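Glycoside Hydrolase Family 43_12 (Metagenome, PDB 7JVH) probably hydrolyses glycosidic bonds in plant cell-wall polysaccharides such as arabinose- or xylose-containing hemicelluloses, as other members of glycoside hydrolase family 43 do. Local coordinates at residues Ile56-Tyr61 with Gly333-Met338; Thr220-Val225 with Asn272-Tyr277; Ala299-His304 with Leu320-Asn325. All coordinates share one frame; numbering follows the deposited sequence.

From the N terminus, the chain first passes through Ile56-Tyr61, in the loop ahead of strand 65-69. Contact 1 closes only much later, when Gly333-Met338 enters strand 335-342, so it brackets both other contacts. Contact 2 opens at strand 215-226 and closes at the loop 272-277, linking two successive four-stranded sheets at the periphery. Contact 3 then opens and closes as the hairpin 300-308/316-322. Contacts 2 and 3 therefore follow in series. Contacts 1 and 3 meet, because strands 316-322 and 335-342 are neighbours in one sheet; the centres of the two contacts lie about 9 Å apart. Contact 2 is remote, its centre about 32 Å from that of contact 1.

Contact 1. Residues Ile56-Tyr61 with Gly333-Met338; sequences ILQGCY and GRETFM
Leu57 and Thr336 form a single antiparallel hydrogen-bonded bridge, and Ile56 joins Leu57 in facing Thr336 to make a classic beta bulge. The bulge bonds are weak: Ile56 N and Leu57 N both point to Thr336 O. Further along, Tyr61 N gives a firmer bond to Arg334 O (2.8 Å), in the carbonyl plane. Thr336 then works with both branches. Its OG1 donates to Tyr61 O (2.8 Å), tilted 25° from the carbonyl plane, and also meets Asn77 ND2. Its CG2 turns the other way and rests near Ile56 CD1 (3.9 Å). That same CD1 touches CB of selenomethionine Met338 (3.7 Å). Glu335 reaches across with an extended chain (chi2 180°). Its OE2 takes the amide of Gly59 N (2.7 Å) on the anti lone pair, while OE1 is held in a salt bridge by Arg323 NE. An alanine in place of Glu335 would probably leave the Gly59 amide without its acceptor and Arg323 NE without this carboxylate, though Arg323 would keep Asp39. Both segments are buried. The contact pins the stretch leading into the first four-stranded sheet against the last, consistent with the first and last blades meeting in the five-bladed beta-propeller of family 43.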
ATOM      1  N   ILE A  56     -11.858   1.609   3.249  1.00 56.55           N
ATOM      2  CA  ILE A  56     -11.635   2.898   3.958  1.00 51.92           C
ATOM      3  C   ILE A  56     -10.362   3.555   3.446  1.00 51.24           C
ATOM      4  O   ILE A  56     -10.223   4.747   3.642  1.00 57.11           O
ATOM      5  CB  ILE A  56     -11.616   2.696   5.478  1.00 51.63           C
ATOM      6  CG1 ILE A  56     -10.392   1.904   5.932  1.00 52.72           C
ATOM      7  CG2 ILE A  56     -12.906   2.040   5.925  1.00 38.55           C
ATOM      8  CD1 ILE A  56     -10.656   1.029   7.124  1.00 60.71           C
ATOM      9  N   LEU A  57      -9.433   2.760   2.930  1.00 57.12           N
ATOM     10  CA  LEU A  57      -8.236   3.277   2.264  1.00 49.36           C
ATOM     11  C   LEU A  57      -8.238   2.734   0.854  1.00 48.53           C
ATOM     12  O   LEU A  57      -8.071   1.554   0.636  1.00 58.67           O
ATOM     13  CB  LEU A  57      -6.961   2.871   2.986  1.00 49.07           C
ATOM     14  CG  LEU A  57      -6.794   3.208   4.460  1.00 43.63           C
ATOM     15  CD1 LEU A  57      -5.516   2.579   4.999  1.00 51.69           C
ATOM     16  CD2 LEU A  57      -6.771   4.706   4.679  1.00 44.59           C
ATOM     17  N   GLN A  58      -8.469   3.625  -0.106  1.00 50.90           N
ATOM     18  CA  GLN A  58      -8.511   3.313  -1.518  1.00 45.21           C
ATOM     19  C   GLN A  58      -7.088   3.349  -2.041  1.00 41.45           C
ATOM     20  O   GLN A  58      -6.262   4.121  -1.549  1.00 43.74           O
ATOM     21  CB  GLN A  58      -9.370   4.348  -2.254  1.00 51.86           C
ATOM     22  CG  GLN A  58     -10.820   4.396  -1.813  1.00 47.73           C
ATOM     23  CD  GLN A  58     -11.533   5.663  -2.244  1.00 51.98           C
ATOM     24  OE1 GLN A  58     -11.154   6.758  -1.851  1.00 52.93           O
ATOM     25  NE2 GLN A  58     -12.582   5.512  -3.058  1.00 54.65           N
ATOM     26  N   GLY A  59      -6.819   2.533  -3.060  1.00 45.84           N
ATOM     27  CA  GLY A  59      -5.491   2.405  -3.645  1.00 56.87           C
ATOM     28  C   GLY A  59      -4.602   1.460  -2.839  1.00 55.21           C
ATOM     29  O   GLY A  59      -5.056   0.864  -1.850  1.00 54.75           O
ATOM     30  N   CYS A  60      -3.338   1.345  -3.253  1.00 45.07           N
ATOM     31  CA  CYS A  60      -2.398   0.403  -2.654  1.00 42.16           C
ATOM     32  C   CYS A  60      -2.152   0.686  -1.170  1.00 56.68           C
ATOM     33  O   CYS A  60      -1.341   1.553  -0.804  1.00 51.88           O
ATOM     34  CB  CYS A  60      -1.067   0.373  -3.395  1.00 48.11           C
ATOM     35  SG  CYS A  60      -0.016  -1.028  -2.915  1.00 58.53           S
ATOM     36  N   TYR A  61      -2.894  -0.051  -0.330  1.00 42.84           N
ATOM     37  CA  TYR A  61      -2.727  -0.049   1.115  1.00 54.90           C
ATOM     38  C   TYR A  61      -2.984  -1.472   1.593  1.00 54.69           C
ATOM     39  O   TYR A  61      -4.020  -1.750   2.190  1.00 51.11           O
ATOM     40  CB  TYR A  61      -3.678   0.933   1.786  1.00 55.41           C
ATOM     41  CG  TYR A  61      -3.328   2.369   1.493  1.00 52.01           C
ATOM     42  CD1 TYR A  61      -2.378   3.041   2.250  1.00 53.04           C
ATOM     43  CD2 TYR A  61      -3.925   3.047   0.440  1.00 49.17           C
ATOM     44  CE1 TYR A  61      -2.058   4.360   1.980  1.00 54.62           C
ATOM     45  CE2 TYR A  61      -3.611   4.377   0.170  1.00 49.03           C
ATOM     46  CZ  TYR A  61      -2.683   5.028   0.946  1.00 52.35           C
ATOM     47  OH  TYR A  61      -2.350   6.344   0.697  1.00 48.76           O
ATOM     48  N   GLY A 333      -4.206  -1.798  -6.865  1.00 53.67           N
ATOM     49  CA  GLY A 333      -3.515  -2.533  -5.827  1.00 45.79           C
ATOM     50  C   GLY A 333      -4.508  -3.167  -4.862  1.00 53.04           C
ATOM     51  O   GLY A 333      -5.714  -3.198  -5.129  1.00 64.69           O
ATOM     52  N   ARG A 334      -3.996  -3.667  -3.741  1.00 41.97           N
ATOM     53  CA  ARG A 334      -4.807  -4.228  -2.681  1.00 44.62           C
ATOM     54  C   ARG A 334      -5.102  -3.138  -1.652  1.00 45.47           C
ATOM     55  O   ARG A 334      -4.190  -2.424  -1.202  1.00 45.33           O
ATOM     56  CB  ARG A 334      -4.090  -5.418  -2.024  1.00 44.74           C
ATOM     57  CG  ARG A 334      -3.880  -6.615  -2.940  1.00 34.92           C
ATOM     58  CD  ARG A 334      -2.892  -7.595  -2.326  1.00 43.06           C
ATOM     59  NE  ARG A 334      -1.557  -6.987  -2.247  1.00 41.64           N
ATOM     60  CZ  ARG A 334      -0.552  -7.407  -1.493  1.00 52.00           C
ATOM     61  NH1 ARG A 334      -0.669  -8.492  -0.717  1.00 56.59           N
ATOM     62  NH2 ARG A 334       0.587  -6.744  -1.527  1.00 45.27           N
ATOM     63  N   GLU A 335      -6.384  -3.014  -1.283  1.00 35.87           N
ATOM     64  CA  GLU A 335      -6.872  -1.900  -0.481  1.00 49.63           C
ATOM     65  C   GLU A 335      -7.299  -2.378   0.903  1.00 59.86           C
ATOM     66  O   GLU A 335      -7.503  -3.586   1.108  1.00 55.12           O
ATOM     67  CB  GLU A 335      -8.048  -1.255  -1.200  1.00 52.98           C
ATOM     68  CG  GLU A 335      -7.757  -0.991  -2.673  1.00 49.65           C
ATOM     69  CD  GLU A 335      -8.908  -0.362  -3.411  1.00 55.49           C
ATOM     70  OE1 GLU A 335      -9.786  -1.088  -3.851  1.00 55.24           O
ATOM     71  OE2 GLU A 335      -8.902   0.868  -3.578  1.00 57.59           O
ATOM     72  N   THR A 336      -7.310  -1.447   1.852  1.00 54.93           N
ATOM     73  CA  THR A 336      -7.697  -1.746   3.245  1.00 45.82           C
ATOM     74  C   THR A 336      -9.207  -1.635   3.398  1.00 55.54           C
ATOM     75  O   THR A 336      -9.708  -0.531   3.392  1.00 57.20           O
ATOM     76  CB  THR A 336      -7.132  -0.718   4.216  1.00 48.92           C
ATOM     77  OG1 THR A 336      -5.727  -0.897   4.200  1.00 63.28           O
ATOM     78  CG2 THR A 336      -7.639  -0.921   5.621  1.00 46.08           C
ATOM     79  N   PHE A 337      -9.875  -2.767   3.552  1.00 57.76           N
ATOM     80  CA  PHE A 337     -11.337  -2.802   3.738  1.00 51.55           C
ATOM     81  C   PHE A 337     -11.638  -2.961   5.214  1.00 52.59           C
ATOM     82  O   PHE A 337     -10.782  -3.373   5.961  1.00 57.32           O
ATOM     83  CB  PHE A 337     -11.911  -4.065   3.118  1.00 43.93           C
ATOM     84  CG  PHE A 337     -11.960  -4.033   1.621  1.00 47.85           C
ATOM     85  CD1 PHE A 337     -10.798  -4.020   0.880  1.00 34.73           C
ATOM     86  CD2 PHE A 337     -13.168  -4.007   0.960  1.00 35.28           C
ATOM     87  CE1 PHE A 337     -10.850  -3.993  -0.497  1.00 51.80           C
ATOM     88  CE2 PHE A 337     -13.215  -3.988  -0.417  1.00 39.54           C
ATOM     89  CZ  PHE A 337     -12.056  -3.978  -1.141  1.00 49.40           C
HETATM   90  N   MSE A 338     -12.865  -2.668   5.627  1.00 49.47           N
HETATM   91  CA  MSE A 338     -13.234  -2.877   7.043  1.00 43.04           C
HETATM   92  C   MSE A 338     -14.600  -3.541   7.121  1.00 73.65           C
HETATM   93  O   MSE A 338     -15.324  -3.482   6.139  1.00 73.41           O
HETATM   94  CB  MSE A 338     -13.188  -1.591   7.859  1.00 48.29           C
HETATM   95  CG  MSE A 338     -12.884  -1.853   9.303  1.00 62.05           C
HETATM   96 SE   MSE A 338     -13.124  -0.313  10.401  1.00 71.56          SE
HETATM   97  CE  MSE A 338     -11.549   0.411  11.194  1.00 74.32           C
TER

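Contact 2. Residues Thr220-Val225 with Asn272-Tyr277; sequences TDKVIV and NIYGPY
Tyr274 presents the edge of its ring to Thr220 O, which lies near the ring plane, while Lys222 CB approaches the same ring obliquely. The phenol OH donates to Thr220 O (3.1 Å), in the carbonyl plane and on a lone pair. CE1 of Tyr274 also lies close to that oxygen (3.2 Å), so the carbonyl sits beside the ring corner. The Tyr277 ring has Ile273 O in plane at its edge. Its OH donates to that oxygen (2.6 Å), from above the carbonyl plane, and this fixes the far end of the ring. Ile224 lies alongside Tyr277, pointing the same way. Its CB meets CD2 of Tyr277 (3.7 Å), and its CG2 and CD1 both reach CE2. Lys222 reaches across with an extended chain. With CG opposite the backbone N (chi1 -171°), the chain runs past Tyr274 and brings NZ to Tyr274 O (2.7 Å). Thus Tyr274 is gripped at both ends, by its hydroxyl and by its carbonyl. Thr220 OG1 takes no part in this grip and bonds to Ile217 O and Glu208 N. Ile273 and Tyr274 occupy the middle of a type I beta turn, closed by Gly275 N to Asn272 O (2.7 Å). Tyr277 also packs on Leu252 and Phe268, and Tyr274 on Ile206. The contact therefore joins the outermost strand of one propeller blade, 215-226, to the loop before the outermost strand of the next, 278-279, in a surface contact between adjacent blades of the beta-propeller.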
ATOM      1  N   THR A 220      13.011 -21.717  21.867  1.00 90.31           N
ATOM      2  CA  THR A 220      11.612 -21.542  22.265  1.00 83.03           C
ATOM      3  C   THR A 220      10.649 -21.655  21.083  1.00 82.22           C
ATOM      4  O   THR A 220       9.442 -21.535  21.263  1.00 94.22           O
ATOM      5  CB  THR A 220      11.374 -20.191  22.974  1.00 72.02           C
ATOM      6  OG1 THR A 220      11.583 -19.106  22.054  1.00 77.56           O
ATOM      7  CG2 THR A 220      12.307 -20.038  24.182  1.00 66.08           C
ATOM      8  N   ASP A 221      11.195 -21.899  19.886  1.00 70.49           N
ATOM      9  CA  ASP A 221      10.403 -21.999  18.670  1.00 63.47           C
ATOM     10  C   ASP A 221       9.604 -23.288  18.629  1.00 65.97           C
ATOM     11  O   ASP A 221      10.078 -24.325  19.047  1.00 78.87           O
ATOM     12  CB  ASP A 221      11.264 -21.873  17.411  1.00 64.01           C
ATOM     13  CG  ASP A 221      12.377 -22.920  17.327  1.00 65.57           C
ATOM     14  OD1 ASP A 221      13.104 -23.120  18.318  1.00 71.66           O
ATOM     15  OD2 ASP A 221      12.548 -23.542  16.269  1.00 67.02           O
ATOM     16  N   LYS A 222       8.369 -23.196  18.128  1.00 62.66           N
ATOM     17  CA  LYS A 222       7.485 -24.335  17.936  1.00 63.33           C
ATOM     18  C   LYS A 222       6.529 -24.048  16.794  1.00 70.79           C
ATOM     19  O   LYS A 222       5.987 -22.939  16.684  1.00 78.02           O
ATOM     20  CB  LYS A 222       6.669 -24.587  19.199  1.00 66.20           C
ATOM     21  CG  LYS A 222       5.868 -25.879  19.164  1.00 67.10           C
ATOM     22  CD  LYS A 222       4.685 -25.869  20.092  1.00 64.94           C
ATOM     23  CE  LYS A 222       3.959 -27.203  20.008  1.00 81.54           C
ATOM     24  NZ  LYS A 222       2.638 -27.151  20.721  1.00 88.99           N
ATOM     25  N   VAL A 223       6.317 -25.054  15.937  1.00 55.37           N
ATOM     26  CA  VAL A 223       5.307 -24.975  14.892  1.00 64.33           C
ATOM     27  C   VAL A 223       3.947 -25.222  15.537  1.00 61.82           C
ATOM     28  O   VAL A 223       3.706 -26.292  16.092  1.00 59.83           O
ATOM     29  CB  VAL A 223       5.545 -25.988  13.754  1.00 69.24           C
ATOM     30  CG1 VAL A 223       4.420 -25.889  12.736  1.00 62.50           C
ATOM     31  CG2 VAL A 223       6.895 -25.752  13.088  1.00 54.09           C
ATOM     32  N   ILE A 224       3.063 -24.219  15.460  1.00 61.02           N
ATOM     33  CA  ILE A 224       1.712 -24.288  16.039  1.00 67.37           C
ATOM     34  C   ILE A 224       0.599 -24.531  15.019  1.00 59.18           C
ATOM     35  O   ILE A 224      -0.463 -25.016  15.374  1.00 66.62           O
ATOM     36  CB  ILE A 224       1.379 -23.057  16.910  1.00 61.46           C
ATOM     37  CG1 ILE A 224       1.741 -21.754  16.205  1.00 61.71           C
ATOM     38  CG2 ILE A 224       2.111 -23.150  18.250  1.00 53.41           C
ATOM     39  CD1 ILE A 224       1.239 -20.543  16.955  1.00 71.66           C
ATOM     40  N   VAL A 225       0.859 -24.199  13.750  1.00 60.74           N
ATOM     41  CA  VAL A 225       0.023 -24.641  12.639  1.00 64.60           C
ATOM     42  C   VAL A 225       0.900 -25.118  11.502  1.00 60.23           C
ATOM     43  O   VAL A 225       1.831 -24.429  11.119  1.00 62.96           O
ATOM     44  CB  VAL A 225      -0.915 -23.533  12.101  1.00 55.40           C
ATOM     45  CG1 VAL A 225      -1.708 -24.059  10.907  1.00 47.40           C
ATOM     46  CG2 VAL A 225      -1.864 -23.060  13.190  1.00 54.79           C
ATOM     47  N   ASN A 272      -3.523 -22.625  25.828  1.00 72.06           N
ATOM     48  CA  ASN A 272      -2.151 -22.267  26.196  1.00 71.37           C
ATOM     49  C   ASN A 272      -1.425 -21.624  25.002  1.00 76.06           C
ATOM     50  O   ASN A 272      -1.694 -21.969  23.842  1.00 81.06           O
ATOM     51  CB  ASN A 272      -1.439 -23.530  26.711  1.00 70.62           C
ATOM     52  CG  ASN A 272       0.076 -23.441  26.675  1.00 83.63           C
ATOM     53  OD1 ASN A 272       0.695 -23.760  25.665  1.00 85.01           O
ATOM     54  ND2 ASN A 272       0.687 -23.091  27.804  1.00 91.49           N
ATOM     55  N   ILE A 273      -0.512 -20.687  25.282  1.00 67.34           N
ATOM     56  CA  ILE A 273       0.150 -19.924  24.225  1.00 66.14           C
ATOM     57  C   ILE A 273       0.820 -20.820  23.171  1.00 73.31           C
ATOM     58  O   ILE A 273       0.778 -20.512  21.979  1.00 59.84           O
ATOM     59  CB  ILE A 273       1.179 -18.916  24.792  1.00 65.93           C
ATOM     60  CG1 ILE A 273       1.752 -18.021  23.673  1.00 63.72           C
ATOM     61  CG2 ILE A 273       2.325 -19.626  25.504  1.00 61.88           C
ATOM     62  CD1 ILE A 273       0.692 -17.247  22.914  1.00 53.92           C
ATOM     63  N   TYR A 274       1.446 -21.910  23.634  1.00 68.46           N
ATOM     64  CA  TYR A 274       2.065 -22.931  22.778  1.00 66.46           C
ATOM     65  C   TYR A 274       1.073 -24.052  22.474  1.00 85.94           C
ATOM     66  O   TYR A 274       1.334 -24.905  21.623  1.00 84.03           O
ATOM     67  CB  TYR A 274       3.272 -23.566  23.481  1.00 65.27           C
ATOM     68  CG  TYR A 274       4.511 -22.706  23.560  1.00 59.43           C
ATOM     69  CD1 TYR A 274       5.300 -22.500  22.438  1.00 61.13           C
ATOM     70  CD2 TYR A 274       4.917 -22.128  24.761  1.00 61.28           C
ATOM     71  CE1 TYR A 274       6.451 -21.737  22.491  1.00 72.24           C
ATOM     72  CE2 TYR A 274       6.060 -21.351  24.835  1.00 70.29           C
ATOM     73  CZ  TYR A 274       6.829 -21.159  23.695  1.00 78.46           C
ATOM     74  OH  TYR A 274       7.979 -20.385  23.749  1.00 79.45           O
ATOM     75  N   GLY A 275      -0.050 -24.045  23.207  1.00105.99           N
ATOM     76  CA  GLY A 275      -0.919 -25.205  23.395  1.00106.66           C
ATOM     77  C   GLY A 275      -1.418 -25.573  22.009  1.00103.36           C
ATOM     78  O   GLY A 275      -1.291 -24.762  21.089  1.00115.21           O
ATOM     79  N   PRO A 276      -1.980 -26.786  21.815  1.00 68.51           N
ATOM     80  CA  PRO A 276      -2.460 -27.181  20.492  1.00 64.43           C
ATOM     81  C   PRO A 276      -3.528 -26.187  20.033  1.00 70.87           C
ATOM     82  O   PRO A 276      -4.441 -25.887  20.789  1.00 80.41           O
ATOM     83  CB  PRO A 276      -3.017 -28.592  20.709  1.00 57.34           C
ATOM     84  CG  PRO A 276      -3.155 -28.756  22.183  1.00 58.72           C
ATOM     85  CD  PRO A 276      -2.221 -27.796  22.852  1.00 58.95           C
ATOM     86  N   TYR A 277      -3.358 -25.636  18.828  1.00 59.77           N
ATOM     87  CA  TYR A 277      -4.312 -24.707  18.242  1.00 56.55           C
ATOM     88  C   TYR A 277      -5.203 -25.499  17.312  1.00 62.09           C
ATOM     89  O   TYR A 277      -4.712 -26.096  16.363  1.00 74.33           O
ATOM     90  CB  TYR A 277      -3.585 -23.601  17.472  1.00 50.88           C
ATOM     91  CG  TYR A 277      -2.993 -22.542  18.366  1.00 51.10           C
ATOM     92  CD1 TYR A 277      -3.735 -21.417  18.742  1.00 58.93           C
ATOM     93  CD2 TYR A 277      -1.706 -22.659  18.840  1.00 51.99           C
ATOM     94  CE1 TYR A 277      -3.191 -20.446  19.567  1.00 50.86           C
ATOM     95  CE2 TYR A 277      -1.154 -21.696  19.661  1.00 52.32           C
ATOM     96  CZ  TYR A 277      -1.893 -20.596  20.027  1.00 67.65           C
ATOM     97  OH  TYR A 277      -1.341 -19.641  20.854  1.00 78.46           O
TER

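Contact 3. Residues Ala299-His304 with Leu320-Asn325; sequences ADWAGH and LGIRPN
Asp300-His304 and Leu320-Ile322 pair as the two strands of an antiparallel beta hairpin, with a beta bulge between their two hydrogen-bonded pairs. The strands belong to the last four-stranded blade of the propeller, and 300-308 is an edge strand of that sheet, the first and innermost of the blade. In the first pair, Asp300 N donates to Ile322 O (2.9 Å) and Ile322 N returns a bond to Asp300 O (2.9 Å). The return bond comes from above the carbonyl plane, 37° out of it. In the second pair, Gly303 N donates to Leu320 O (3.2 Å), and Leu320 N meets Gly303 O almost head-on (2.9 Å). The bulge inserts one extra residue in 299-304 and turns the carbonyl of Trp301 out of the pairing. Trp301 O lies close to Leu320 O, both acceptors, but it is satisfied by His263 ND1. The Trp301 amide has a weak bond to Asp300 OD1. The indole NE1 of Trp301 is bound by Asp261 OD1, which holds the ring from the loop after strand 249-255. Ile322 stands beneath one face of this indole with CD1 over it, though the modelled separation is too short to be trusted. His304 touches Asp63 and Asp173, near a bound glycerol. At this end, a chi1 of 75° turns Leu320 so that its CD2 packs on His304 CB at 3.7 Å.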
ATOM      1  N   ALA A 299     -15.655  -6.796  -5.322  1.00 48.15           N
ATOM      2  CA  ALA A 299     -14.423  -6.968  -4.557  1.00 48.75           C
ATOM      3  C   ALA A 299     -13.979  -8.425  -4.546  1.00 44.36           C
ATOM      4  O   ALA A 299     -14.795  -9.326  -4.653  1.00 52.93           O
ATOM      5  CB  ALA A 299     -14.591  -6.472  -3.115  1.00 53.43           C
ATOM      6  N   ASP A 300     -12.672  -8.637  -4.377  1.00 45.62           N
ATOM      7  CA  ASP A 300     -12.046  -9.950  -4.469  1.00 53.10           C
ATOM      8  C   ASP A 300     -10.814 -10.028  -3.549  1.00 53.57           C
ATOM      9  O   ASP A 300     -10.410  -9.024  -2.932  1.00 53.67           O
ATOM     10  CB  ASP A 300     -11.610 -10.198  -5.926  1.00 57.52           C
ATOM     11  CG  ASP A 300     -12.024 -11.535  -6.445  1.00 66.34           C
ATOM     12  OD1 ASP A 300     -12.212 -12.444  -5.607  1.00 82.94           O
ATOM     13  OD2 ASP A 300     -12.201 -11.692  -7.667  1.00 57.69           O
ATOM     14  N   TRP A 301     -10.208 -11.218  -3.490  1.00 48.71           N
ATOM     15  CA  TRP A 301      -8.947 -11.485  -2.784  1.00 42.93           C
ATOM     16  C   TRP A 301      -8.985 -11.060  -1.314  1.00 49.67           C
ATOM     17  O   TRP A 301      -8.033 -10.488  -0.802  1.00 51.58           O
ATOM     18  CB  TRP A 301      -7.740 -10.832  -3.479  1.00 34.86           C
ATOM     19  CG  TRP A 301      -7.548 -11.160  -4.955  1.00 66.07           C
ATOM     20  CD1 TRP A 301      -8.342 -11.931  -5.752  1.00 71.77           C
ATOM     21  CD2 TRP A 301      -6.493 -10.679  -5.801  1.00 65.76           C
ATOM     22  NE1 TRP A 301      -7.837 -11.980  -7.032  1.00 72.47           N
ATOM     23  CE2 TRP A 301      -6.705 -11.217  -7.088  1.00 75.55           C
ATOM     24  CE3 TRP A 301      -5.385  -9.839  -5.592  1.00 66.79           C
ATOM     25  CZ2 TRP A 301      -5.870 -10.921  -8.176  1.00 86.19           C
ATOM     26  CZ3 TRP A 301      -4.549  -9.551  -6.668  1.00 75.68           C
ATOM     27  CH2 TRP A 301      -4.796 -10.089  -7.944  1.00 84.55           C
ATOM     28  N   ALA A 302     -10.093 -11.360  -0.632  1.00 44.06           N
ATOM     29  CA  ALA A 302     -10.303 -10.904   0.731  1.00 43.14           C
ATOM     30  C   ALA A 302      -9.578 -11.797   1.741  1.00 50.01           C
ATOM     31  O   ALA A 302      -9.833 -12.999   1.819  1.00 45.44           O
ATOM     32  CB  ALA A 302     -11.789 -10.835   1.041  1.00 47.49           C
ATOM     33  N   GLY A 303      -8.679 -11.181   2.515  1.00 49.23           N
ATOM     34  CA  GLY A 303      -7.998 -11.828   3.612  1.00 46.32           C
ATOM     35  C   GLY A 303      -6.963 -10.910   4.237  1.00 58.32           C
ATOM     36  O   GLY A 303      -6.971  -9.692   4.004  1.00 50.60           O
ATOM     37  N   HIS A 304      -6.063 -11.517   5.023  1.00 54.02           N
ATOM     38  CA  HIS A 304      -5.011 -10.820   5.762  1.00 53.56           C
ATOM     39  C   HIS A 304      -5.593  -9.754   6.683  1.00 51.80           C
ATOM     40  O   HIS A 304      -5.333  -8.551   6.539  1.00 54.27           O
ATOM     41  CB  HIS A 304      -3.942 -10.204   4.848  1.00 46.19           C
ATOM     42  CG  HIS A 304      -2.601 -10.135   5.492  1.00 37.36           C
ATOM     43  ND1 HIS A 304      -1.544 -10.911   5.065  1.00 50.17           N
ATOM     44  CD2 HIS A 304      -2.149  -9.440   6.562  1.00 55.35           C
ATOM     45  CE1 HIS A 304      -0.489 -10.679   5.827  1.00 48.57           C
ATOM     46  NE2 HIS A 304      -0.828  -9.793   6.747  1.00 58.47           N
ATOM     47  N   LEU A 320      -7.548  -6.861   3.489  1.00 50.03           N
ATOM     48  CA  LEU A 320      -7.192  -6.406   2.170  1.00 46.84           C
ATOM     49  C   LEU A 320      -8.090  -7.045   1.152  1.00 50.09           C
ATOM     50  O   LEU A 320      -8.610  -8.138   1.389  1.00 51.03           O
ATOM     51  CB  LEU A 320      -5.708  -6.670   1.862  1.00 34.88           C
ATOM     52  CG  LEU A 320      -5.237  -8.085   1.547  1.00 55.59           C
ATOM     53  CD1 LEU A 320      -5.607  -8.506   0.131  1.00 42.58           C
ATOM     54  CD2 LEU A 320      -3.729  -8.196   1.755  1.00 58.53           C
ATOM     55  N   GLY A 321      -8.277  -6.334   0.029  1.00 40.01           N
ATOM     56  CA  GLY A 321      -9.046  -6.814  -1.091  1.00 42.51           C
ATOM     57  C   GLY A 321      -8.671  -5.988  -2.295  1.00 45.15           C
ATOM     58  O   GLY A 321      -7.964  -4.991  -2.175  1.00 42.44           O
ATOM     59  N   ILE A 322      -9.131  -6.437  -3.466  1.00 43.74           N
ATOM     60  CA  ILE A 322      -9.037  -5.713  -4.707  1.00 37.16           C
ATOM     61  C   ILE A 322     -10.435  -5.415  -5.278  1.00 58.33           C
ATOM     62  O   ILE A 322     -11.367  -6.204  -5.121  1.00 57.60           O
ATOM     63  CB  ILE A 322      -8.250  -6.520  -5.750  1.00 36.76           C
ATOM     64  CG1 ILE A 322      -8.969  -7.811  -6.145  1.00 55.76           C
ATOM     65  CG2 ILE A 322      -6.878  -6.854  -5.221  1.00 46.36           C
ATOM     66  CD1 ILE A 322      -8.329  -8.480  -7.360  1.00 55.36           C
ATOM     67  N   ARG A 323     -10.586  -4.258  -5.938  1.00 66.66           N
ATOM     68  CA  ARG A 323     -11.769  -3.980  -6.745  1.00 65.39           C
ATOM     69  C   ARG A 323     -11.341  -4.072  -8.205  1.00 58.88           C
ATOM     70  O   ARG A 323     -10.901  -3.074  -8.765  1.00 67.97           O
ATOM     71  CB  ARG A 323     -12.364  -2.605  -6.402  1.00 50.95           C
ATOM     72  CG  ARG A 323     -12.742  -2.372  -4.962  1.00 34.53           C
ATOM     73  CD  ARG A 323     -13.239  -0.957  -4.700  1.00 43.01           C
ATOM     74  NE  ARG A 323     -12.182   0.033  -4.545  1.00 52.01           N
ATOM     75  CZ  ARG A 323     -11.992   1.104  -5.333  1.00 65.24           C
ATOM     76  NH1 ARG A 323     -12.799   1.379  -6.359  1.00 60.52           N
ATOM     77  NH2 ARG A 323     -10.957   1.923  -5.104  1.00 63.52           N
ATOM     78  N   PRO A 324     -11.511  -5.228  -8.888  1.00 50.33           N
ATOM     79  CA  PRO A 324     -11.087  -5.355 -10.292  1.00 53.61           C
ATOM     80  C   PRO A 324     -11.991  -4.613 -11.281  1.00 56.31           C
ATOM     81  O   PRO A 324     -13.137  -4.289 -10.945  1.00 58.24           O
ATOM     82  CB  PRO A 324     -11.188  -6.868 -10.563  1.00 46.57           C
ATOM     83  CG  PRO A 324     -12.274  -7.308  -9.578  1.00 49.57           C
ATOM     84  CD  PRO A 324     -12.127  -6.447  -8.351  1.00 42.18           C
ATOM     85  N   ASN A 325     -11.475  -4.359 -12.491  1.00 51.33           N
ATOM     86  CA  ASN A 325     -12.232  -3.718 -13.566  1.00 49.01           C
ATOM     87  C   ASN A 325     -13.029  -4.781 -14.312  1.00 49.95           C
ATOM     88  O   ASN A 325     -13.032  -5.939 -13.917  1.00 52.21           O
ATOM     89  CB  ASN A 325     -11.323  -2.901 -14.504  1.00 42.03           C
ATOM     90  CG  ASN A 325     -10.526  -3.760 -15.462  1.00 46.95           C
ATOM     91  OD1 ASN A 325     -10.402  -4.963 -15.278  1.00 60.77           O
ATOM     92  ND2 ASN A 325      -9.983  -3.129 -16.510  1.00 43.05           N
TER